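Local coordinates for protein mRNA-capping enzyme subunit alpha (Saccharomyces cerevisiae, PDB 3KYH) that carries out the second step of mRNA capping, transferring GMP from GTP to the 5'-diphosphate end of RNA through a covalent enzyme-GMP intermediate, at residues C70-G75 with L225-I230; E134-T139 with E147-M152. One frame throughout, in Å; residues are numbered along the deposited sequence.

Contact 1 (C70-G75 with L225-I230)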
loop_
_atom_site.group_PDB
_atom_site.type_symbol
_atom_site.label_atom_id
_atom_site.label_comp_id
_atom_site.label_asym_id
_atom_site.label_seq_id
_atom_site.Cartn_x
_atom_site.Cartn_y
_atom_site.Cartn_z
ATOM N N CYS C 70 18.549 -57.642 4.380
ATOM C CA CYS C 70 17.319 -57.630 5.160
ATOM C C CYS C 70 16.318 -56.912 4.264
ATOM O O CYS C 70 16.733 -56.280 3.279
ATOM C CB CYS C 70 17.525 -56.883 6.474
ATOM S SG CYS C 70 18.270 -55.227 6.300
ATOM N N GLU C 71 15.024 -57.101 4.555
ATOM C CA GLU C 71 13.904 -56.300 4.009
ATOM C C GLU C 71 13.993 -54.777 4.243
ATOM O O GLU C 71 14.522 -54.355 5.261
ATOM C CB GLU C 71 12.613 -56.816 4.634
ATOM C CG GLU C 71 12.671 -56.971 6.173
ATOM C CD GLU C 71 12.118 -55.765 6.945
ATOM O OE1 GLU C 71 11.853 -54.691 6.354
ATOM O OE2 GLU C 71 11.925 -55.897 8.170
ATOM N N LYS C 72 13.481 -53.957 3.325
ATOM C CA LYS C 72 13.397 -52.487 3.530
ATOM C C LYS C 72 12.173 -52.119 4.402
ATOM O O LYS C 72 11.047 -52.023 3.869
ATOM C CB LYS C 72 13.363 -51.701 2.184
ATOM C CG LYS C 72 13.246 -50.182 2.352
ATOM C CD LYS C 72 13.152 -49.312 1.061
ATOM C CE LYS C 72 12.199 -48.065 1.240
ATOM N NZ LYS C 72 12.574 -46.828 0.497
ATOM N N THR C 73 12.379 -51.920 5.712
ATOM C CA THR C 73 11.312 -51.442 6.604
ATOM C C THR C 73 10.788 -50.076 6.168
ATOM O O THR C 73 11.589 -49.173 5.895
ATOM C CB THR C 73 11.768 -51.298 8.057
ATOM O OG1 THR C 73 13.077 -50.716 8.102
ATOM C CG2 THR C 73 11.797 -52.639 8.756
ATOM N N ASP C 74 9.463 -49.939 6.078
ATOM C CA ASP C 74 8.817 -48.683 5.653
ATOM C C ASP C 74 8.293 -47.860 6.841
ATOM O O ASP C 74 7.075 -47.617 7.014
ATOM C CB ASP C 74 7.736 -48.921 4.581
ATOM C CG ASP C 74 7.257 -47.622 3.917
ATOM O OD1 ASP C 74 6.513 -46.837 4.560
ATOM O OD2 ASP C 74 7.573 -47.397 2.722
ATOM N N GLY C 75 9.244 -47.430 7.666
ATOM C CA GLY C 75 8.923 -46.540 8.772
ATOM C C GLY C 75 9.365 -45.116 8.490
ATOM O O GLY C 75 9.348 -44.645 7.329
ATOM N N LEU C 225 6.147 -53.038 7.832
ATOM C CA LEU C 225 6.010 -52.844 6.399
ATOM C C LEU C 225 7.336 -52.980 5.699
ATOM O O LEU C 225 8.347 -52.537 6.240
ATOM C CB LEU C 225 5.467 -51.452 6.078
ATOM C CG LEU C 225 4.199 -50.924 6.731
ATOM C CD1 LEU C 225 4.687 -49.958 7.807
ATOM C CD2 LEU C 225 3.372 -50.206 5.665
ATOM N N SER C 226 7.319 -53.521 4.477
ATOM C CA SER C 226 8.555 -53.712 3.712
ATOM C C SER C 226 8.443 -53.604 2.180
ATOM O O SER C 226 8.090 -54.588 1.503
ATOM C CB SER C 226 9.287 -54.986 4.173
ATOM O OG SER C 226 8.383 -56.054 4.429
ATOM N N ASP C 227 8.791 -52.420 1.655
ATOM C CA ASP C 227 8.712 -52.123 0.219
ATOM C C ASP C 227 10.004 -52.322 -0.604
ATOM O O ASP C 227 10.496 -51.423 -1.326
ATOM C CB ASP C 227 7.981 -50.805 -0.048
ATOM C CG ASP C 227 8.784 -49.571 0.347
ATOM O OD1 ASP C 227 9.751 -49.695 1.136
ATOM O OD2 ASP C 227 8.419 -48.456 -0.123
ATOM N N GLY C 228 10.516 -53.552 -0.486
ATOM C CA GLY C 228 11.671 -54.053 -1.226
ATOM C C GLY C 228 12.655 -54.758 -0.317
ATOM O O GLY C 228 12.352 -55.016 0.842
ATOM N N LEU C 229 13.822 -55.082 -0.874
ATOM C CA LEU C 229 15.000 -55.579 -0.154
ATOM C C LEU C 229 16.073 -54.492 -0.129
ATOM O O LEU C 229 16.142 -53.635 -1.021
ATOM C CB LEU C 229 15.583 -56.798 -0.871
ATOM C CG LEU C 229 15.570 -58.214 -0.284
ATOM C CD1 LEU C 229 14.193 -58.840 -0.127
ATOM C CD2 LEU C 229 16.456 -59.106 -1.182
ATOM N N ILE C 230 16.903 -54.547 0.910
ATOM C CA ILE C 230 18.062 -53.678 1.070
ATOM C C ILE C 230 19.301 -54.578 1.216
ATOM O O ILE C 230 19.209 -55.688 1.786
ATOM C CB ILE C 230 17.822 -52.725 2.259
ATOM C CG1 ILE C 230 18.279 -51.281 1.968
ATOM C CG2 ILE C 230 18.240 -53.353 3.598
ATOM C CD1 ILE C 230 19.762 -50.990 2.039
#

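Contact 2 (E134-T139 with E147-M152)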
loop_
_atom_site.group_PDB
_atom_site.type_symbol
_atom_site.label_atom_id
_atom_site.label_comp_id
_atom_site.label_asym_id
_atom_site.label_seq_id
_atom_site.Cartn_x
_atom_site.Cartn_y
_atom_site.Cartn_z
ATOM N N GLU C 134 15.226 -47.453 11.945
ATOM C CA GLU C 134 13.870 -47.362 11.395
ATOM C C GLU C 134 12.695 -47.503 12.360
ATOM O O GLU C 134 12.412 -48.582 12.873
ATOM C CB GLU C 134 13.690 -48.281 10.183
ATOM C CG GLU C 134 13.762 -47.534 8.839
ATOM C CD GLU C 134 12.498 -46.764 8.539
ATOM O OE1 GLU C 134 11.862 -46.263 9.485
ATOM O OE2 GLU C 134 12.112 -46.678 7.363
ATOM N N LEU C 135 11.997 -46.403 12.589
ATOM C CA LEU C 135 10.874 -46.412 13.528
ATOM C C LEU C 135 9.550 -46.937 12.930
ATOM O O LEU C 135 8.705 -46.150 12.474
ATOM C CB LEU C 135 10.684 -45.030 14.200
ATOM C CG LEU C 135 9.736 -44.959 15.418
ATOM C CD1 LEU C 135 10.445 -45.498 16.620
ATOM C CD2 LEU C 135 9.225 -43.560 15.753
ATOM N N VAL C 136 9.363 -48.260 12.976
ATOM C CA VAL C 136 8.100 -48.918 12.545
ATOM C C VAL C 136 6.971 -48.876 13.608
ATOM O O VAL C 136 7.155 -48.326 14.700
ATOM C CB VAL C 136 8.339 -50.418 12.166
ATOM C CG1 VAL C 136 9.416 -50.576 11.095
ATOM C CG2 VAL C 136 8.669 -51.265 13.403
ATOM N N ILE C 137 5.821 -49.470 13.281
ATOM C CA ILE C 137 4.779 -49.851 14.257
ATOM C C ILE C 137 4.791 -51.368 14.237
ATOM O O ILE C 137 5.343 -51.954 13.316
ATOM C CB ILE C 137 3.371 -49.354 13.895
ATOM C CG1 ILE C 137 3.437 -48.166 12.930
ATOM C CG2 ILE C 137 2.577 -48.982 15.157
ATOM C CD1 ILE C 137 3.958 -48.568 11.544
ATOM N N GLN C 138 4.255 -52.016 15.265
ATOM C CA GLN C 138 4.456 -53.451 15.423
ATOM C C GLN C 138 3.290 -54.187 15.971
ATOM O O GLN C 138 2.894 -53.920 17.100
ATOM C CB GLN C 138 5.634 -53.734 16.343
ATOM C CG GLN C 138 6.956 -53.728 15.610
ATOM C CD GLN C 138 7.096 -54.867 14.628
ATOM O OE1 GLN C 138 6.401 -54.939 13.594
ATOM N NE2 GLN C 138 8.016 -55.763 14.942
ATOM N N THR C 139 2.762 -55.109 15.174
ATOM C CA THR C 139 1.656 -55.966 15.584
ATOM C C THR C 139 2.207 -57.198 16.239
ATOM O O THR C 139 3.160 -57.803 15.734
ATOM C CB THR C 139 0.778 -56.366 14.376
ATOM O OG1 THR C 139 -0.227 -55.367 14.173
ATOM C CG2 THR C 139 0.059 -57.682 14.577
ATOM N N GLU C 147 2.254 -51.497 18.617
ATOM C CA GLU C 147 3.206 -50.781 19.489
ATOM C C GLU C 147 4.234 -50.030 18.631
ATOM O O GLU C 147 4.673 -50.536 17.587
ATOM C CB GLU C 147 4.036 -51.772 20.328
ATOM C CG GLU C 147 3.458 -52.337 21.612
ATOM C CD GLU C 147 4.470 -53.234 22.352
ATOM O OE1 GLU C 147 4.871 -54.277 21.763
ATOM O OE2 GLU C 147 4.857 -52.892 23.513
ATOM N N LEU C 148 4.680 -48.877 19.133
ATOM C CA LEU C 148 5.725 -48.074 18.508
ATOM C C LEU C 148 7.062 -48.797 18.766
ATOM O O LEU C 148 7.272 -49.346 19.875
ATOM C CB LEU C 148 5.678 -46.672 19.135
ATOM C CG LEU C 148 6.174 -45.332 18.552
ATOM C CD1 LEU C 148 7.664 -45.408 18.394
ATOM C CD2 LEU C 148 5.565 -44.825 17.247
ATOM N N ARG C 149 7.912 -48.846 17.727
ATOM C CA ARG C 149 9.192 -49.577 17.735
ATOM C C ARG C 149 10.262 -48.984 16.835
ATOM O O ARG C 149 9.947 -48.599 15.695
ATOM C CB ARG C 149 9.039 -51.063 17.308
ATOM C CG ARG C 149 10.439 -51.721 17.061
ATOM C CD ARG C 149 10.426 -53.166 16.615
ATOM N NE ARG C 149 9.723 -54.054 17.537
ATOM C CZ ARG C 149 10.115 -54.340 18.771
ATOM N NH1 ARG C 149 11.196 -53.772 19.300
ATOM N NH2 ARG C 149 9.383 -55.179 19.491
ATOM N N TYR C 150 11.511 -49.067 17.332
ATOM C CA TYR C 150 12.757 -48.580 16.693
ATOM C C TYR C 150 13.799 -49.692 16.492
ATOM O O TYR C 150 14.268 -50.306 17.467
ATOM C CB TYR C 150 13.355 -47.422 17.516
ATOM C CG TYR C 150 14.573 -46.758 16.900
ATOM C CD1 TYR C 150 14.417 -45.738 15.979
ATOM C CD2 TYR C 150 15.872 -47.117 17.287
ATOM C CE1 TYR C 150 15.498 -45.124 15.383
ATOM C CE2 TYR C 150 16.980 -46.492 16.721
ATOM C CZ TYR C 150 16.777 -45.495 15.757
ATOM O OH TYR C 150 17.845 -44.862 15.143
ATOM N N LEU C 151 14.197 -49.880 15.229
ATOM C CA LEU C 151 15.095 -50.973 14.773
ATOM C C LEU C 151 16.437 -50.474 14.199
ATOM O O LEU C 151 16.460 -49.464 13.479
ATOM C CB LEU C 151 14.383 -51.751 13.681
ATOM C CG LEU C 151 13.195 -52.521 14.183
ATOM C CD1 LEU C 151 12.055 -52.211 13.237
ATOM C CD2 LEU C 151 13.488 -53.997 14.327
ATOM N N MET C 152 17.520 -51.212 14.432
ATOM C CA MET C 152 18.845 -50.672 14.115
ATOM C C MET C 152 19.656 -51.566 13.187
ATOM O O MET C 152 19.793 -52.781 13.431
ATOM C CB MET C 152 19.662 -50.461 15.399
ATOM C CG MET C 152 19.068 -49.539 16.447
ATOM S SD MET C 152 19.361 -50.170 18.115
ATOM C CE MET C 152 21.057 -50.695 18.019
#

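Contact 1 (C70-G75 with L225-I230)
The KTDG nucleotidyl-transfer motif of the capping guanylyltransferases, Lys72 to Gly75, meets the DGLIF sequence of motif IV, which starts at Asp227. Lys72 forms the covalent lysine-GMP intermediate. The strands run antiparallel, with Cys70 opposite Ile230 and Thr73 opposite Ser226, and a one-residue shift of register between Glu71 and Thr73 marks a beta bulge. At the centre of it, Lys72 N donates to Gly228 O (2.9 Å, 175° at the hydrogen), a nearly straight bond whose donor stands above the carbonyl plane. Gly228 turns the chain's corner, where a CB would jam against the carbonyl oxygen of Asp227, so glycine suits the position.

The Lys72 side chain leaves with CG opposite its own backbone N (chi1 179°) and crosses the Asp227 carboxylate obliquely. Lys72 CD lies 3.4 Å from Asp227 OD1, whereas Lys72 NZ stands 4.1 Å from it, beyond a salt bridge. Replacing Lys72 by an alanine would remove the amine that takes up GMP and would probably leave the Asp227 carboxylate without the methylene chain running past it. Asp227 also faces a second acid, with Asp74 OD2 3.2 Å from Asp227 OD2 and the carboxylate planes 80° apart.

Beyond the corner at Gly228, Ile230 N gives a hydrogen bond to Cys70 O (2.9 Å), while Cys70 SG packs on Ile230 CG2. Glu71 turns its carboxylate to His224, which bonds OE2, and Glu71 CB lies 3.8 Å from Ser226 CB. Beyond the bulge, Asp74 N closes the pairing on Leu225 O at 2.8 Å.

Contact 2 (E134-T139 with E147-M152)
Leu135 and Leu148 meet side chain to side chain, crossing at about a right angle: Leu148 CD1 reaches both Leu135 methyls, 3.3 Å from CD1 and 3.6 Å from CD2. Leu135 swings its CG to the far side from its backbone N (chi1 -168°), and this brings CD1 up against Leu148 and Tyr150 of the neighbouring strand, where it also lies at the edge of the Tyr150 ring, near its plane, and 3.6 Å from Tyr150 CB. On the opposite face of the sheet, Val136 CG2 packs 3.5 Å from Leu151 CD1. Farther along that face, Gln138 CG comes to the edge of the Arg149 guanidinium, near its plane, 3.4 Å from Arg149 NE, so the aliphatic part of the glutamine makes this touch.

The backbones set this register. Glu134 N donates to Leu151 O at 2.8 Å, with an angle of 162° at the hydrogen and the donor in the carbonyl plane; Leu151 N returns a longer bond to Glu134 O. Arg149 N reaches Val136 O at 3.2 Å. In between, the pairing is irregular: Leu135 is the centre of an inverse gamma turn, and Val136 N approaches Arg149 O at too poor an angle for a bond. The bonds between Gln138 and Glu147 are weak.

Further out, Tyr150 OH is held by Val78 O, which fixes the ring from the next strand, while Arg149 rests on Lys200 and Ser202 of strand 200-203. The side chains of Glu134 and Val136 touch strand 67-73. The two strands thus form a beta hairpin of the catalytic domain, and the DGE sequence that ends in Glu134 is characteristic of motif III in this nucleotidyltransferase family.

Overall arrangement
Contacts 1 and 2 belong to different sheets of the catalytic domain. Both are partly buried, but the centre of contact 1 lies about 7 Å from that of the chain and the centre of contact 2 about 15 Å, with Ile137 and Glu147 exposed. Each pairs antiparallel strands, contact 1 across 149 intervening residues, contact 2 as a local hairpin. Their chemistry differs: acidic groups gather beside the catalytic lysine in contact 1, while contact 2 adds apolar packing of branched side chains to its backbone pairing. They meet where Glu134 OE2 lies 3.0 Å from Gly75 N, a probable hydrogen bond, and where Thr73 CB packs on Val136 CG1, so strand 129-139 packs directly against the KTDG motif.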